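Local coordinates for esterase (Xanthomonas oryzae pv. oryzae, PDB 3H2G), which is an esterase that degrades the rice cell wall and serves as a virulence factor, with a fold of the alpha/beta-hydrolase type, at residues 319-330 with 344-354; 19-27 with 37-45. All blocks are in the same frame, centred on the assembly; numbering follows the deposited sequence.

In the fold
Both contacts reach the same mixed sheet, but their centres are about 35 Å apart and their nearest atoms about 14 Å apart, so neither touches the other. Contact 1, its centre about 18 Å from that of the chain, joins strand 328-332 near one end of the sheet to helix 342-353; contact 2, its centre about 25 Å out, ties helix 18-26 to the lead-in and start of strand 43-54, next to the opposite outer strand 7-16. Each is partly buried. Contact 1 covers more area, 623 against 383 Å², and works through aromatic, CH-pi and aliphatic packing. Contact 2 combines a small aliphatic cluster with a serine hydrogen bond and a less certain water.

Contact 1. Residues 319-330 with 344-354; sequences LLEWAPQTPTLL and AQTAIASFQQR
Strand 328-330 and helix 344-353 run roughly antiparallel, at 149° with 10.1 Å between their axes, and residues 320-323 follow the helix: the CA atoms of Leu320 and Ala347 lie 5.4 Å apart, those of Ala323 and Phe351 5.3 Å. Phe351 is central. Its ring sits beneath Pro324, whose CG stands 3.5 Å from the ring centroid and only 4° off the normal, a CH-pi contact over the centre of the face. The same ring turns its edge to the face of the Trp322 five-membered ring, a T-shaped pair with planes at 72°, in which CE1 of Phe351 approaches NE1 of Trp322 to 3.4 Å. The indole is steadied by a hydrogen bond from Trp322 NE1 to Leu319 O (3.0 Å); the acceptor lies near the indole plane, whereas the donor stands above the carbonyl plane. The carbonyl O of Trp322 is buried here without a modelled partner.

From the strand, Leu330 puts CD1 among Ala344, Ala347 and Ile348; from the loop, Leu320 lays CD2 3.7 Å from Ala347 CA. At the exposed end, Arg354, extended from CG to NE, passes along the backbone of Glu321, whose C atom lies over one face of the guanidinium, offset toward its rim; Glu321 OE2 and Arg354 NH2, 4.3 Å apart, fall beyond salt-bridge range. Val359 touches both Leu330 and Phe351, placing this packing within the beta-alpha-beta unit of strand 328-332, helix 342-353 and strand 359-363, in keeping with the alpha/beta-hydrolase fold.

Contact 2. Residues 19-27 with 37-45; sequences DAISAMLAS and PEQAKCNVR
Ile21, Ser22 and Leu25, on one side of helix 19-26, meet residues 38-40 and, through Ile21, Val44 in strand 43-45, with the CA atoms of Ser22 and Gln39 4.9 Å apart. The tight part is largely aliphatic. Ile21 divides its branches between two partners: CG2 rests 3.6 Å from Ala40 CB, while CD1 reaches CG2 of Val44 at 3.5 Å, closer than carbon atoms usually pack. The two side chains lie nearly perpendicular. This division follows from the Ile21 torsions: CG1 lies beside the backbone N (chi1 -65°) and carries CD1 toward the strand, whereas CG2, anti to that N, faces Ala40. Cys42 O, near Ile21 CD1, is buried with no modelled partner. Leu25 also packs closely, but on backbone, its CB and CD1 each 3.4 Å from Glu38 O.

Next to this cluster the contact turns polar. Ala40 N donates to Ser22 OG at 2.9 Å, with an N-H...O angle of 150°, fixing the extended chain to the helix; the same hydroxyl makes a weak hydrogen bond to Arg18 O. The loose side is that of exposed Gln39, which touches the helix through CB, 3.9 Å from Ser22 OG, while its chain extends outward from there. The Leu25 and Glu38 side chains come no nearer than 4.2 Å, CD1 to CB. A water donates to Ser22 O at 2.8 Å; its leg to Glu38 O is suspiciously short, so a bridge there is doubtful.

Beyond the segments, Glu38 forms salt bridges with Arg389 and Arg112, and Cys42 is disulfide-bonded to Cys75. Helix 108-114 supplies Val110 against Ile21, Thr111 against Leu25 and Ala114 against Val44, and Tyr16 of strand 7-16 also touches Ile21, so one face of helix 18-26 meets helix 108-114 and strands 7-16 and 43-54 together.

Contact 1. Residues 319-330 with 344-354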
loop_
_atom_site.group_PDB
_atom_site.type_symbol
_atom_site.label_atom_id
_atom_site.label_comp_id
_atom_site.label_asym_id
_atom_site.label_seq_id
_atom_site.Cartn_x
_atom_site.Cartn_y
_atom_site.Cartn_z
ATOM N N LEU A 319 11.226 6.810 -3.827
ATOM C CA LEU A 319 10.616 7.882 -3.039
ATOM C C LEU A 319 11.653 8.422 -2.063
ATOM O O LEU A 319 11.376 8.604 -0.878
ATOM C CB LEU A 319 9.406 7.338 -2.277
ATOM C CG LEU A 319 8.217 6.962 -3.165
ATOM C CD1 LEU A 319 7.176 6.182 -2.369
ATOM C CD2 LEU A 319 7.615 8.239 -3.744
ATOM N N LEU A 320 12.844 8.704 -2.581
ATOM C CA LEU A 320 13.949 9.169 -1.753
ATOM C C LEU A 320 14.374 10.628 -1.904
ATOM O O LEU A 320 14.716 11.284 -0.916
ATOM C CB LEU A 320 15.175 8.285 -2.022
ATOM C CG LEU A 320 14.985 6.768 -1.942
ATOM C CD1 LEU A 320 16.244 6.062 -2.447
ATOM C CD2 LEU A 320 14.678 6.364 -0.501
ATOM N N GLU A 321 14.354 11.133 -3.132
ATOM C CA GLU A 321 14.811 12.494 -3.400
ATOM C C GLU A 321 13.842 13.644 -3.163
ATOM O O GLU A 321 13.395 14.300 -4.104
ATOM C CB GLU A 321 15.356 12.571 -4.826
ATOM C CG GLU A 321 16.459 11.562 -5.094
ATOM C CD GLU A 321 17.053 11.703 -6.481
ATOM O OE1 GLU A 321 16.280 11.704 -7.463
ATOM O OE2 GLU A 321 18.294 11.807 -6.586
ATOM N N TRP A 322 13.532 13.888 -1.896
ATOM C CA TRP A 322 12.653 14.984 -1.521
ATOM C C TRP A 322 12.791 15.255 -0.030
ATOM O O TRP A 322 13.453 14.500 0.687
ATOM C CB TRP A 322 11.194 14.683 -1.890
ATOM C CG TRP A 322 10.602 13.467 -1.253
ATOM C CD1 TRP A 322 10.993 12.167 -1.429
ATOM C CD2 TRP A 322 9.482 13.434 -0.363
ATOM N NE1 TRP A 322 10.181 11.327 -0.700
ATOM C CE2 TRP A 322 9.246 12.079 -0.037
ATOM C CE3 TRP A 322 8.653 14.419 0.192
ATOM C CZ2 TRP A 322 8.215 11.683 0.821
ATOM C CZ3 TRP A 322 7.622 14.022 1.049
ATOM C CH2 TRP A 322 7.415 12.667 1.354
ATOM N N ALA A 323 12.186 16.343 0.428
ATOM C CA ALA A 323 12.263 16.726 1.830
ATOM C C ALA A 323 10.873 16.749 2.461
ATOM O O ALA A 323 10.117 17.704 2.280
ATOM C CB ALA A 323 12.924 18.104 1.950
ATOM N N PRO A 324 10.519 15.689 3.210
ATOM C CA PRO A 324 9.210 15.596 3.865
ATOM C C PRO A 324 9.002 16.726 4.869
ATOM O O PRO A 324 9.891 17.026 5.671
ATOM C CB PRO A 324 9.254 14.221 4.534
ATOM C CG PRO A 324 10.194 13.440 3.651
ATOM C CD PRO A 324 11.289 14.448 3.404
ATOM N N GLN A 325 7.828 17.351 4.815
ATOM C CA GLN A 325 7.498 18.461 5.703
ATOM C C GLN A 325 6.571 18.025 6.839
ATOM O O GLN A 325 6.535 18.646 7.902
ATOM C CB GLN A 325 6.826 19.582 4.904
ATOM C CG GLN A 325 6.571 20.853 5.700
ATOM C CD GLN A 325 7.772 21.790 5.726
ATOM O OE1 GLN A 325 8.886 21.409 5.356
ATOM N NE2 GLN A 325 7.548 23.023 6.175
ATOM N N THR A 326 5.822 16.957 6.603
ATOM C CA THR A 326 4.877 16.432 7.587
ATOM C C THR A 326 5.535 15.502 8.603
ATOM O O THR A 326 6.418 14.717 8.250
ATOM C CB THR A 326 3.760 15.625 6.884
ATOM O OG1 THR A 326 3.098 16.457 5.926
ATOM C CG2 THR A 326 2.739 15.113 7.900
ATOM N N PRO A 327 5.130 15.590 9.885
ATOM C CA PRO A 327 5.731 14.694 10.877
ATOM C C PRO A 327 5.493 13.280 10.346
ATOM O O PRO A 327 4.354 12.895 10.072
ATOM C CB PRO A 327 4.927 14.991 12.133
ATOM C CG PRO A 327 4.682 16.469 12.007
ATOM C CD PRO A 327 4.287 16.608 10.538
ATOM N N THR A 328 6.566 12.516 10.191
ATOM C CA THR A 328 6.454 11.178 9.631
ATOM C C THR A 328 7.127 10.113 10.481
ATOM O O THR A 328 8.167 10.355 11.090
ATOM C CB THR A 328 7.079 11.154 8.218
ATOM O OG1 THR A 328 6.507 12.207 7.433
ATOM C CG2 THR A 328 6.823 9.822 7.524
ATOM N N LEU A 329 6.520 8.932 10.517
ATOM C CA LEU A 329 7.064 7.815 11.271
ATOM C C LEU A 329 7.053 6.567 10.401
ATOM O O LEU A 329 5.995 6.027 10.081
ATOM C CB LEU A 329 6.244 7.563 12.542
ATOM C CG LEU A 329 6.730 6.404 13.425
ATOM C CD1 LEU A 329 8.202 6.606 13.787
ATOM C CD2 LEU A 329 5.874 6.327 14.681
ATOM N N LEU A 330 8.239 6.125 10.000
ATOM C CA LEU A 330 8.358 4.930 9.177
ATOM C C LEU A 330 8.442 3.734 10.114
ATOM O O LEU A 330 9.274 3.706 11.018
ATOM C CB LEU A 330 9.617 5.013 8.309
ATOM C CG LEU A 330 9.754 6.260 7.429
ATOM C CD1 LEU A 330 11.027 6.159 6.605
ATOM C CD2 LEU A 330 8.543 6.392 6.518
ATOM N N ALA A 344 13.666 2.087 5.035
ATOM C CA ALA A 344 13.364 3.220 5.907
ATOM C C ALA A 344 14.641 3.968 6.284
ATOM O O ALA A 344 14.663 5.199 6.323
ATOM C CB ALA A 344 12.651 2.734 7.163
ATOM N N GLN A 345 15.702 3.216 6.562
ATOM C CA GLN A 345 16.985 3.804 6.932
ATOM C C GLN A 345 17.542 4.632 5.781
ATOM O O GLN A 345 18.036 5.745 5.984
ATOM C CB GLN A 345 17.972 2.696 7.319
ATOM C CG GLN A 345 17.619 2.013 8.637
ATOM C CD GLN A 345 18.287 0.661 8.814
ATOM O OE1 GLN A 345 18.314 0.112 9.918
ATOM N NE2 GLN A 345 18.815 0.109 7.730
ATOM N N THR A 346 17.454 4.085 4.573
ATOM C CA THR A 346 17.930 4.770 3.378
ATOM C C THR A 346 17.102 6.034 3.148
ATOM O O THR A 346 17.639 7.099 2.852
ATOM C CB THR A 346 17.804 3.864 2.128
ATOM O OG1 THR A 346 18.660 2.724 2.277
ATOM C CG2 THR A 346 18.194 4.628 0.867
ATOM N N ALA A 347 15.788 5.910 3.286
ATOM C CA ALA A 347 14.900 7.049 3.088
ATOM C C ALA A 347 15.244 8.193 4.040
ATOM O O ALA A 347 15.428 9.333 3.615
ATOM C CB ALA A 347 13.451 6.621 3.286
ATOM N N ILE A 348 15.338 7.882 5.328
ATOM C CA ILE A 348 15.646 8.895 6.332
ATOM C C ILE A 348 16.990 9.571 6.084
ATOM O O ILE A 348 17.114 10.785 6.233
ATOM C CB ILE A 348 15.594 8.289 7.755
ATOM C CG1 ILE A 348 14.135 7.985 8.113
ATOM C CG2 ILE A 348 16.184 9.263 8.778
ATOM C CD1 ILE A 348 13.947 7.268 9.435
ATOM N N ALA A 349 17.993 8.798 5.691
ATOM C CA ALA A 349 19.298 9.383 5.417
ATOM C C ALA A 349 19.155 10.380 4.266
ATOM O O ALA A 349 19.709 11.480 4.313
ATOM C CB ALA A 349 20.301 8.291 5.053
ATOM N N SER A 350 18.398 9.998 3.241
ATOM C CA SER A 350 18.185 10.861 2.081
ATOM C C SER A 350 17.397 12.117 2.439
ATOM O O SER A 350 17.676 13.201 1.921
ATOM C CB SER A 350 17.446 10.098 0.977
ATOM O OG SER A 350 18.194 8.969 0.553
ATOM N N PHE A 351 16.408 11.969 3.316
ATOM C CA PHE A 351 15.591 13.106 3.730
ATOM C C PHE A 351 16.420 14.107 4.529
ATOM O O PHE A 351 16.333 15.317 4.310
ATOM C CB PHE A 351 14.406 12.642 4.583
ATOM C CG PHE A 351 13.468 11.698 3.874
ATOM C CD1 PHE A 351 13.324 11.741 2.489
ATOM C CD2 PHE A 351 12.704 10.791 4.600
ATOM C CE1 PHE A 351 12.427 10.891 1.837
ATOM C CE2 PHE A 351 11.803 9.937 3.960
ATOM C CZ PHE A 351 11.666 9.989 2.574
ATOM N N GLN A 352 17.220 13.599 5.460
ATOM C CA GLN A 352 18.055 14.459 6.289
ATOM C C GLN A 352 19.065 15.220 5.438
ATOM O O GLN A 352 19.342 16.394 5.689
ATOM C CB GLN A 352 18.768 13.623 7.359
ATOM C CG GLN A 352 17.797 12.829 8.233
ATOM C CD GLN A 352 18.487 11.997 9.300
ATOM O OE1 GLN A 352 19.507 11.359 9.044
ATOM N NE2 GLN A 352 17.920 11.985 10.499
ATOM N N GLN A 353 19.606 14.556 4.423
ATOM C CA GLN A 353 20.573 15.194 3.540
ATOM C C GLN A 353 19.903 16.342 2.794
ATOM O O GLN A 353 20.557 17.320 2.422
ATOM C CB GLN A 353 21.126 14.180 2.535
ATOM C CG GLN A 353 22.201 14.735 1.611
ATOM C CD GLN A 353 23.434 15.209 2.364
ATOM O OE1 GLN A 353 24.047 14.452 3.114
ATOM N NE2 GLN A 353 23.805 16.469 2.162
ATOM N N ARG A 354 18.595 16.228 2.581
ATOM C CA ARG A 354 17.859 17.267 1.876
ATOM C C ARG A 354 17.243 18.309 2.805
ATOM O O ARG A 354 16.380 19.088 2.397
ATOM C CB ARG A 354 16.793 16.639 0.972
ATOM C CG ARG A 354 17.355 16.178 -0.371
ATOM C CD ARG A 354 16.362 15.357 -1.177
ATOM N NE ARG A 354 16.875 15.050 -2.511
ATOM C CZ ARG A 354 16.846 15.892 -3.540
ATOM N NH1 ARG A 354 16.320 17.100 -3.400
ATOM N NH2 ARG A 354 17.352 15.529 -4.712
#

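Contact 2. Residues 19-27 with 37-45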
loop_
_atom_site.group_PDB
_atom_site.type_symbol
_atom_site.label_atom_id
_atom_site.label_comp_id
_atom_site.label_asym_id
_atom_site.label_seq_id
_atom_site.Cartn_x
_atom_site.Cartn_y
_atom_site.Cartn_z
ATOM N N ASP A 19 -18.751 -2.969 21.337
ATOM C CA ASP A 19 -18.513 -4.177 22.130
ATOM C C ASP A 19 -18.019 -5.355 21.298
ATOM O O ASP A 19 -17.153 -6.112 21.740
ATOM C CB ASP A 19 -19.779 -4.592 22.891
ATOM C CG ASP A 19 -20.155 -3.610 23.987
ATOM O OD1 ASP A 19 -19.254 -2.920 24.509
ATOM O OD2 ASP A 19 -21.354 -3.540 24.334
ATOM N N ALA A 20 -18.575 -5.519 20.102
ATOM C CA ALA A 20 -18.162 -6.607 19.222
ATOM C C ALA A 20 -16.685 -6.424 18.875
ATOM O O ALA A 20 -15.919 -7.387 18.835
ATOM C CB ALA A 20 -19.006 -6.605 17.951
ATOM N N ILE A 21 -16.289 -5.181 18.629
ATOM C CA ILE A 21 -14.902 -4.882 18.296
ATOM C C ILE A 21 -14.000 -5.137 19.507
ATOM O O ILE A 21 -12.925 -5.716 19.371
ATOM C CB ILE A 21 -14.759 -3.418 17.806
ATOM C CG1 ILE A 21 -15.534 -3.248 16.491
ATOM C CG2 ILE A 21 -13.284 -3.068 17.603
ATOM C CD1 ILE A 21 -15.585 -1.826 15.960
ATOM N N SER A 22 -14.441 -4.720 20.690
ATOM C CA SER A 22 -13.660 -4.942 21.904
ATOM C C SER A 22 -13.467 -6.436 22.130
ATOM O O SER A 22 -12.411 -6.875 22.585
ATOM C CB SER A 22 -14.361 -4.335 23.123
ATOM O OG SER A 22 -14.269 -2.925 23.119
ATOM N N ALA A 23 -14.494 -7.217 21.808
ATOM C CA ALA A 23 -14.422 -8.664 21.972
ATOM C C ALA A 23 -13.328 -9.243 21.075
ATOM O O ALA A 23 -12.591 -10.141 21.486
ATOM C CB ALA A 23 -15.769 -9.297 21.646
ATOM N N MET A 24 -13.215 -8.733 19.852
ATOM C CA MET A 24 -12.179 -9.222 18.947
ATOM C C MET A 24 -10.801 -8.825 19.475
ATOM O O MET A 24 -9.832 -9.564 19.312
ATOM C CB MET A 24 -12.375 -8.668 17.529
ATOM C CG MET A 24 -13.583 -9.230 16.789
ATOM S SD MET A 24 -13.630 -8.774 15.030
ATOM C CE MET A 24 -14.396 -7.143 15.121
ATOM N N LEU A 25 -10.720 -7.658 20.109
ATOM C CA LEU A 25 -9.457 -7.169 20.661
ATOM C C LEU A 25 -9.042 -7.946 21.909
ATOM O O LEU A 25 -7.852 -8.122 22.172
ATOM C CB LEU A 25 -9.571 -5.681 21.011
ATOM C CG LEU A 25 -9.736 -4.689 19.854
ATOM C CD1 LEU A 25 -10.050 -3.307 20.406
ATOM C CD2 LEU A 25 -8.468 -4.657 19.014
ATOM N N ALA A 26 -10.025 -8.410 22.673
ATOM C CA ALA A 26 -9.762 -9.158 23.898
ATOM C C ALA A 26 -9.217 -10.558 23.627
ATOM O O ALA A 26 -8.683 -11.207 24.527
ATOM C CB ALA A 26 -11.031 -9.246 24.736
ATOM N N SER A 27 -9.354 -11.024 22.390
ATOM C CA SER A 27 -8.867 -12.348 22.020
ATOM C C SER A 27 -7.483 -12.267 21.380
ATOM O O SER A 27 -6.952 -11.176 21.157
ATOM C CB SER A 27 -9.842 -13.017 21.050
ATOM O OG SER A 27 -9.931 -12.290 19.837
ATOM N N PRO A 37 -5.894 -5.109 28.042
ATOM C CA PRO A 37 -6.537 -5.337 26.743
ATOM C C PRO A 37 -7.219 -4.087 26.192
ATOM O O PRO A 37 -8.022 -3.450 26.876
ATOM C CB PRO A 37 -7.525 -6.457 27.045
ATOM C CG PRO A 37 -6.787 -7.260 28.067
ATOM C CD PRO A 37 -6.237 -6.186 28.987
ATOM N N GLU A 38 -6.889 -3.750 24.950
ATOM C CA GLU A 38 -7.448 -2.578 24.285
ATOM C C GLU A 38 -8.959 -2.666 24.122
ATOM O O GLU A 38 -9.494 -3.710 23.754
ATOM C CB GLU A 38 -6.809 -2.412 22.904
ATOM C CG GLU A 38 -6.161 -1.063 22.674
ATOM C CD GLU A 38 -5.464 -0.985 21.333
ATOM O OE1 GLU A 38 -6.162 -0.972 20.297
ATOM O OE2 GLU A 38 -4.216 -0.949 21.317
ATOM N N GLN A 39 -9.644 -1.562 24.394
ATOM C CA GLN A 39 -11.094 -1.520 24.256
ATOM C C GLN A 39 -11.481 -0.503 23.191
ATOM O O GLN A 39 -10.919 0.590 23.130
ATOM C CB GLN A 39 -11.750 -1.148 25.586
ATOM C CG GLN A 39 -11.579 -2.194 26.678
ATOM C CD GLN A 39 -12.293 -1.813 27.960
ATOM O OE1 GLN A 39 -13.500 -1.574 27.964
ATOM N NE2 GLN A 39 -11.547 -1.753 29.056
ATOM N N ALA A 40 -12.436 -0.873 22.346
ATOM C CA ALA A 40 -12.894 0.025 21.293
ATOM C C ALA A 40 -13.683 1.156 21.926
ATOM O O ALA A 40 -14.256 0.996 23.004
ATOM C CB ALA A 40 -13.777 -0.733 20.301
ATOM N N LYS A 41 -13.704 2.310 21.271
ATOM C CA LYS A 41 -14.468 3.429 21.801
ATOM C C LYS A 41 -15.584 3.810 20.841
ATOM O O LYS A 41 -16.499 4.542 21.210
ATOM C CB LYS A 41 -13.570 4.647 22.044
ATOM C CG LYS A 41 -13.028 5.297 20.788
ATOM C CD LYS A 41 -12.810 6.795 20.992
ATOM C CE LYS A 41 -11.901 7.081 22.176
ATOM N NZ LYS A 41 -11.717 8.546 22.384
ATOM N N CYS A 42 -15.520 3.283 19.620
ATOM C CA CYS A 42 -16.504 3.610 18.588
ATOM C C CYS A 42 -17.137 2.420 17.880
ATOM O O CYS A 42 -16.528 1.352 17.766
ATOM C CB CYS A 42 -15.839 4.466 17.501
ATOM S SG CYS A 42 -14.894 5.890 18.116
ATOM N N ASN A 43 -18.364 2.618 17.403
ATOM C CA ASN A 43 -19.035 1.600 16.602
ATOM C C ASN A 43 -18.411 1.952 15.248
ATOM O O ASN A 43 -17.936 3.077 15.069
ATOM C CB ASN A 43 -20.553 1.831 16.517
ATOM C CG ASN A 43 -21.250 1.753 17.866
ATOM O OD1 ASN A 43 -21.008 0.844 18.659
ATOM N ND2 ASN A 43 -22.147 2.704 18.117
ATOM N N VAL A 44 -18.402 1.023 14.300
ATOM C CA VAL A 44 -17.810 1.317 12.998
ATOM C C VAL A 44 -18.729 0.947 11.843
ATOM O O VAL A 44 -19.204 -0.183 11.756
ATOM C CB VAL A 44 -16.468 0.569 12.809
ATOM C CG1 VAL A 44 -15.889 0.874 11.432
ATOM C CG2 VAL A 44 -15.487 0.977 13.897
ATOM N N ARG A 45 -18.973 1.910 10.961
ATOM C CA ARG A 45 -19.823 1.680 9.799
ATOM C C ARG A 45 -18.930 1.465 8.585
ATOM O O ARG A 45 -17.956 2.195 8.387
ATOM C CB ARG A 45 -20.734 2.885 9.557
ATOM C CG ARG A 45 -21.804 2.648 8.502
ATOM C CD ARG A 45 -22.659 3.888 8.298
ATOM N NE ARG A 45 -23.865 3.595 7.531
ATOM C CZ ARG A 45 -24.674 4.522 7.028
ATOM N NH1 ARG A 45 -24.403 5.808 7.209
ATOM N NH2 ARG A 45 -25.754 4.162 6.346
HETATM O O HOH W 1 -11.076 -5.491 24.623
#